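Local atomic coordinates of uncharacterized protein (Bacteroides ovatus, PDB entry 3NQK), a protein that is of unknown function but combines a DUF4973 region, probably E-set-like, with a BT_3044-like C-terminal region, both rich in beta strands. Residues 61-66 and 125-130; 155-160 and 302-307. All blocks are in the same frame, centred on the assembly; numbering follows the deposited sequence.

Interaction 1: 61-66 and 125-130; sequences IAVDKD and WVLPLT
The last antiparallel rungs between strand 57-63 and strand 125-133, in the mixed sheet of the DUF4973 region, pair Ala62 with Thr130 and Val63 with Leu129, just before the chain turns into helix 65-76. Ala62 and Thr130 form the hydrogen-bonded pair: Ala62 N donates to Thr130 O at 3.0 Å, and Thr130 N returns a bond of the same length to Ala62 O. At the non-hydrogen-bonded pair Val63 and Leu129, the two CA atoms come within 4.8 Å. One bond further, Asp64 N reaches Pro128 O at 2.9 Å, and the proline ring lies with CG 3.4 Å from Asp64 O; a residue lacking an N-H is tolerated at 128, since no bond across this contact uses one there. Val63 CG2 comes to Leu127 CD1 at 4.5 Å and its CG1 to Pro128 CG at 4.1 Å, while strand 107-115 packs against Leu127 and Leu129. Asp64 suits the N-cap of helix 65-76; its OD2 bonds Thr67 OG1. Thr130 suits its place by branching: OG1 makes a weak hydrogen bond with Lys149 NZ, while CG2, between the backbone N and the carbonyl carbon, lies 3.8 Å from Asp64 CB and 3.4 Å from Ala62 O.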
loop_
_atom_site.group_PDB
_atom_site.type_symbol
_atom_site.label_atom_id
_atom_site.label_comp_id
_atom_site.label_asym_id
_atom_site.label_seq_id
_atom_site.Cartn_x
_atom_site.Cartn_y
_atom_site.Cartn_z
ATOM N N ILE A 61 -7.251 6.730 24.347
ATOM C CA ILE A 61 -8.048 7.369 23.313
ATOM C C ILE A 61 -9.517 7.328 23.709
ATOM O O ILE A 61 -9.998 6.319 24.215
ATOM C CB ILE A 61 -7.927 6.632 21.973
ATOM C CG1 ILE A 61 -6.474 6.204 21.697
ATOM C CG2 ILE A 61 -8.462 7.489 20.859
ATOM C CD1 ILE A 61 -5.589 7.317 21.351
ATOM N N ALA A 62 -10.237 8.405 23.439
ATOM C CA ALA A 62 -11.668 8.460 23.752
ATOM C C ALA A 62 -12.429 9.205 22.677
ATOM O O ALA A 62 -11.883 10.108 22.018
ATOM C CB ALA A 62 -11.899 9.120 25.119
ATOM N N VAL A 63 -13.677 8.794 22.466
ATOM C CA VAL A 63 -14.556 9.486 21.560
ATOM C C VAL A 63 -14.856 10.864 22.175
ATOM O O VAL A 63 -15.008 10.977 23.381
ATOM C CB VAL A 63 -15.854 8.694 21.353
ATOM C CG1 VAL A 63 -16.820 9.455 20.449
ATOM C CG2 VAL A 63 -15.539 7.313 20.778
ATOM N N ASP A 64 -14.852 11.910 21.351
ATOM C CA ASP A 64 -15.010 13.283 21.851
ATOM C C ASP A 64 -16.268 13.945 21.288
ATOM O O ASP A 64 -16.221 14.647 20.275
ATOM C CB ASP A 64 -13.774 14.121 21.514
ATOM C CG ASP A 64 -13.830 15.533 22.117
ATOM O OD1 ASP A 64 -14.710 15.797 22.966
ATOM O OD2 ASP A 64 -12.971 16.362 21.758
ATOM N N LYS A 65 -17.375 13.755 21.990
ATOM C CA LYS A 65 -18.653 14.301 21.587
ATOM C C LYS A 65 -18.548 15.826 21.317
ATOM O O LYS A 65 -18.948 16.315 20.233
ATOM C CB LYS A 65 -19.695 14.019 22.702
ATOM C CG LYS A 65 -21.169 14.123 22.278
ATOM C CD LYS A 65 -22.137 13.724 23.446
ATOM N N ASP A 66 -17.914 16.545 22.260
ATOM C CA ASP A 66 -17.930 18.029 22.275
ATOM C C ASP A 66 -17.228 18.704 21.101
ATOM O O ASP A 66 -17.721 19.692 20.579
ATOM C CB ASP A 66 -17.341 18.560 23.593
ATOM C CG ASP A 66 -18.205 18.217 24.806
ATOM O OD1 ASP A 66 -19.401 17.892 24.622
ATOM O OD2 ASP A 66 -17.688 18.282 25.941
ATOM N N TRP A 125 -21.116 11.030 8.402
ATOM C CA TRP A 125 -20.633 10.419 9.646
ATOM C C TRP A 125 -19.225 10.853 9.997
ATOM O O TRP A 125 -18.347 10.916 9.136
ATOM C CB TRP A 125 -20.670 8.909 9.535
ATOM C CG TRP A 125 -22.034 8.355 9.307
ATOM C CD1 TRP A 125 -22.503 7.804 8.168
ATOM C CD2 TRP A 125 -23.110 8.308 10.250
ATOM N NE1 TRP A 125 -23.790 7.383 8.343
ATOM C CE2 TRP A 125 -24.192 7.702 9.609
ATOM C CE3 TRP A 125 -23.246 8.692 11.579
ATOM C CZ2 TRP A 125 -25.403 7.493 10.239
ATOM C CZ3 TRP A 125 -24.443 8.493 12.199
ATOM C CH2 TRP A 125 -25.510 7.891 11.533
ATOM N N VAL A 126 -19.008 11.135 11.272
ATOM C CA VAL A 126 -17.693 11.491 11.759
ATOM C C VAL A 126 -17.424 10.818 13.089
ATOM O O VAL A 126 -18.308 10.722 13.940
ATOM C CB VAL A 126 -17.540 12.995 11.893
ATOM C CG1 VAL A 126 -16.205 13.343 12.529
ATOM C CG2 VAL A 126 -17.671 13.653 10.512
ATOM N N LEU A 127 -16.226 10.262 13.212
ATOM C CA LEU A 127 -15.769 9.610 14.434
ATOM C C LEU A 127 -14.708 10.475 15.043
ATOM O O LEU A 127 -13.582 10.523 14.538
ATOM C CB LEU A 127 -15.188 8.229 14.112
ATOM C CG LEU A 127 -14.643 7.438 15.293
ATOM C CD1 LEU A 127 -15.711 7.244 16.321
ATOM C CD2 LEU A 127 -14.101 6.083 14.824
ATOM N N PRO A 128 -15.063 11.226 16.079
ATOM C CA PRO A 128 -14.146 12.167 16.698
ATOM C C PRO A 128 -13.315 11.519 17.771
ATOM O O PRO A 128 -13.859 11.051 18.776
ATOM C CB PRO A 128 -15.075 13.184 17.314
ATOM C CG PRO A 128 -16.249 12.410 17.687
ATOM C CD PRO A 128 -16.402 11.341 16.637
ATOM N N LEU A 129 -12.002 11.487 17.558
ATOM C CA LEU A 129 -11.078 10.874 18.503
ATOM C C LEU A 129 -10.191 11.916 19.118
ATOM O O LEU A 129 -9.714 12.825 18.439
ATOM C CB LEU A 129 -10.215 9.833 17.806
ATOM C CG LEU A 129 -10.982 8.707 17.120
ATOM C CD1 LEU A 129 -10.022 7.777 16.376
ATOM C CD2 LEU A 129 -11.797 7.949 18.122
ATOM N N THR A 130 -9.984 11.795 20.416
ATOM C CA THR A 130 -9.111 12.678 21.138
ATOM C C THR A 130 -8.192 11.828 22.016
ATOM O O THR A 130 -8.566 10.729 22.457
ATOM C CB THR A 130 -9.925 13.678 22.025
ATOM O OG1 THR A 130 -9.068 14.719 22.509
ATOM C CG2 THR A 130 -10.555 12.957 23.213
#

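Interaction 2: 155-160 and 302-307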
loop_
_atom_site.group_PDB
_atom_site.type_symbol
_atom_site.label_atom_id
_atom_site.label_comp_id
_atom_site.label_asym_id
_atom_site.label_seq_id
_atom_site.Cartn_x
_atom_site.Cartn_y
_atom_site.Cartn_z
ATOM N N VAL A 155 -15.958 7.467 5.016
ATOM C CA VAL A 155 -16.678 7.335 3.748
ATOM C C VAL A 155 -16.525 5.916 3.200
ATOM O O VAL A 155 -15.497 5.571 2.623
ATOM C CB VAL A 155 -16.160 8.322 2.698
ATOM C CG1 VAL A 155 -16.938 8.174 1.410
ATOM C CG2 VAL A 155 -16.237 9.780 3.221
ATOM N N PRO A 156 -17.530 5.074 3.428
ATOM C CA PRO A 156 -17.509 3.755 2.846
ATOM C C PRO A 156 -17.518 3.844 1.331
ATOM O O PRO A 156 -17.985 4.841 0.777
ATOM C CB PRO A 156 -18.805 3.142 3.335
ATOM C CG PRO A 156 -19.298 4.071 4.434
ATOM C CD PRO A 156 -18.795 5.362 4.117
ATOM N N PHE A 157 -16.979 2.843 0.663
ATOM C CA PHE A 157 -17.004 2.836 -0.774
ATOM C C PHE A 157 -17.003 1.421 -1.335
ATOM O O PHE A 157 -16.490 0.502 -0.723
ATOM C CB PHE A 157 -15.817 3.622 -1.330
ATOM C CG PHE A 157 -14.482 2.905 -1.203
ATOM C CD1 PHE A 157 -13.680 3.091 -0.093
ATOM C CD2 PHE A 157 -14.023 2.080 -2.215
ATOM C CE1 PHE A 157 -12.443 2.455 0.015
ATOM C CE2 PHE A 157 -12.794 1.432 -2.105
ATOM C CZ PHE A 157 -12.000 1.640 -0.993
ATOM N N ASN A 158 -17.634 1.253 -2.484
ATOM C CA ASN A 158 -17.561 -0.002 -3.228
ATOM C C ASN A 158 -17.074 0.322 -4.624
ATOM O O ASN A 158 -16.640 1.450 -4.888
ATOM C CB ASN A 158 -18.927 -0.714 -3.245
ATOM C CG ASN A 158 -20.061 0.183 -3.755
ATOM O OD1 ASN A 158 -19.831 1.149 -4.529
ATOM N ND2 ASN A 158 -21.299 -0.147 -3.355
ATOM N N ASN A 159 -17.122 -0.630 -5.515
ATOM C CA ASN A 159 -16.657 -0.395 -6.871
ATOM C C ASN A 159 -17.569 0.555 -7.681
ATOM O O ASN A 159 -17.252 0.882 -8.819
ATOM C CB ASN A 159 -16.528 -1.722 -7.618
ATOM C CG ASN A 159 -15.401 -2.565 -7.101
ATOM O OD1 ASN A 159 -14.421 -2.050 -6.593
ATOM N ND2 ASN A 159 -15.529 -3.869 -7.237
ATOM N N TYR A 160 -18.683 0.992 -7.096
ATOM C CA TYR A 160 -19.670 1.720 -7.852
ATOM C C TYR A 160 -20.062 3.051 -7.222
ATOM O O TYR A 160 -20.989 3.689 -7.681
ATOM C CB TYR A 160 -20.918 0.851 -8.013
ATOM C CG TYR A 160 -20.635 -0.562 -8.509
ATOM C CD1 TYR A 160 -20.301 -0.798 -9.828
ATOM C CD2 TYR A 160 -20.702 -1.656 -7.649
ATOM C CE1 TYR A 160 -20.031 -2.097 -10.293
ATOM C CE2 TYR A 160 -20.429 -2.959 -8.105
ATOM C CZ TYR A 160 -20.107 -3.161 -9.431
ATOM O OH TYR A 160 -19.857 -4.420 -9.898
ATOM N N LEU A 302 -19.000 7.230 -13.528
ATOM C CA LEU A 302 -18.110 7.355 -12.393
ATOM C C LEU A 302 -16.721 6.975 -12.835
ATOM O O LEU A 302 -16.543 5.964 -13.518
ATOM C CB LEU A 302 -18.571 6.424 -11.278
ATOM C CG LEU A 302 -17.578 6.181 -10.160
ATOM C CD1 LEU A 302 -17.404 7.465 -9.309
ATOM C CD2 LEU A 302 -18.030 4.994 -9.293
ATOM N N LEU A 303 -15.745 7.800 -12.496
ATOM C CA LEU A 303 -14.325 7.531 -12.818
ATOM C C LEU A 303 -13.590 7.142 -11.583
ATOM O O LEU A 303 -13.789 7.713 -10.534
ATOM C CB LEU A 303 -13.666 8.766 -13.406
ATOM C CG LEU A 303 -12.121 8.790 -13.484
ATOM C CD1 LEU A 303 -11.589 7.694 -14.361
ATOM C CD2 LEU A 303 -11.640 10.144 -13.989
ATOM N N ARG A 304 -12.702 6.191 -11.716
ATOM C CA ARG A 304 -11.925 5.730 -10.597
ATOM C C ARG A 304 -10.468 5.597 -11.063
ATOM O O ARG A 304 -10.176 4.841 -11.968
ATOM C CB ARG A 304 -12.503 4.395 -10.109
ATOM C CG ARG A 304 -11.916 3.828 -8.837
ATOM C CD ARG A 304 -12.179 4.673 -7.622
ATOM N NE ARG A 304 -13.592 4.791 -7.239
ATOM C CZ ARG A 304 -14.275 3.858 -6.598
ATOM N NH1 ARG A 304 -13.746 2.654 -6.403
ATOM N NH2 ARG A 304 -15.516 4.100 -6.212
ATOM N N ASN A 305 -9.590 6.427 -10.518
ATOM C CA ASN A 305 -8.190 6.447 -10.944
ATOM C C ASN A 305 -7.353 5.496 -10.129
ATOM O O ASN A 305 -7.351 5.572 -8.902
ATOM C CB ASN A 305 -7.637 7.850 -10.821
ATOM C CG ASN A 305 -8.395 8.837 -11.655
ATOM O OD1 ASN A 305 -8.483 8.700 -12.870
ATOM N ND2 ASN A 305 -8.970 9.829 -11.010
ATOM N N ILE A 306 -6.593 4.630 -10.808
ATOM C CA ILE A 306 -5.850 3.563 -10.121
ATOM C C ILE A 306 -4.393 3.526 -10.488
ATOM O O ILE A 306 -4.040 3.406 -11.662
ATOM C CB ILE A 306 -6.425 2.206 -10.455
ATOM C CG1 ILE A 306 -7.842 2.079 -9.898
ATOM C CG2 ILE A 306 -5.529 1.102 -9.898
ATOM C CD1 ILE A 306 -8.562 0.762 -10.320
ATOM N N ASN A 307 -3.539 3.546 -9.476
ATOM C CA ASN A 307 -2.092 3.416 -9.686
ATOM C C ASN A 307 -1.715 1.942 -9.746
ATOM O O ASN A 307 -1.652 1.276 -8.733
ATOM C CB ASN A 307 -1.324 4.127 -8.567
ATOM C CG ASN A 307 0.173 4.026 -8.731
ATOM O OD1 ASN A 307 0.675 3.209 -9.504
ATOM N ND2 ASN A 307 0.900 4.833 -7.980
#
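The flat guanidinium of Arg304 meets the loop after strand 149-157 edge-on, with Asn158 O lying at its edge and only 1° out of its plane. Obliquely to the same group stand the Phe157 ring, whose CD2 is 4.2 Å from Arg304 NH1, and the CA of Asn159. The Tyr160 ring has Asn159 CB over the centre of one face, 4.0 Å above the plane, and it also stacks with Phe224.

The main bond runs from Arg304 NH2 to Asn158 O, 3.2 Å long and nearly straight at 161°; NH1 adds a weak second bond to the same oxygen. Arginine suits this place because its long chain, bent at chi2 and chi3, spans from a strand to a loop whose backbone stays well away, and its several N-H groups serve more than one carbonyl: NH2 also bonds Ser161 O. Asparagine suits position 158 because its OD1 accepts from Tyr160 N at 2.8 Å, an Asx turn that shapes the loop, while its ND2 reaches Asp195 O. Beside the arginine, Leu302 supplies an apolar tip, its CD2 lying 3.5 Å from Tyr160 C. CG anti to the backbone N (chi1 166°) is what places CD2 against the Tyr160 carbonyl group. Asn159 OD1 is hydrogen-bonded to Arg32 NH2, and the Phe157 ring meets Trp319 edge-to-face.

A leucine at Arg304 would probably leave the carbonyls of Asn158 and Ser161 without these donors and the turn less firmly tied to strand 292-307. Since the acceptors described for the buried guanidinium are neutral backbone oxygens, the tie is one of directed hydrogen bonds to the backbone of the loop rather than a salt bridge, and the polarity of those carbonyls probably helps to offset the positive charge.

Interactions 1 and 2 come in series along the chain, the first closing before the second opens, with their centres about 27 Å apart and nearest atoms about 6 Å apart, so they do not touch. The sheet joins them: strand 125-133, used in interaction 1, pairs antiparallel with strand 149-157, whose end leads into the loop of interaction 2. Interaction 1 stays within the DUF4973 range, between two strands of one mixed sheet and the start of helix 65-76, and closes part of that sheet. Interaction 2 instead connects the end of strand 149-157 to strand 292-307 of the ten-strand antiparallel sheet, where the two parts of the chain meet.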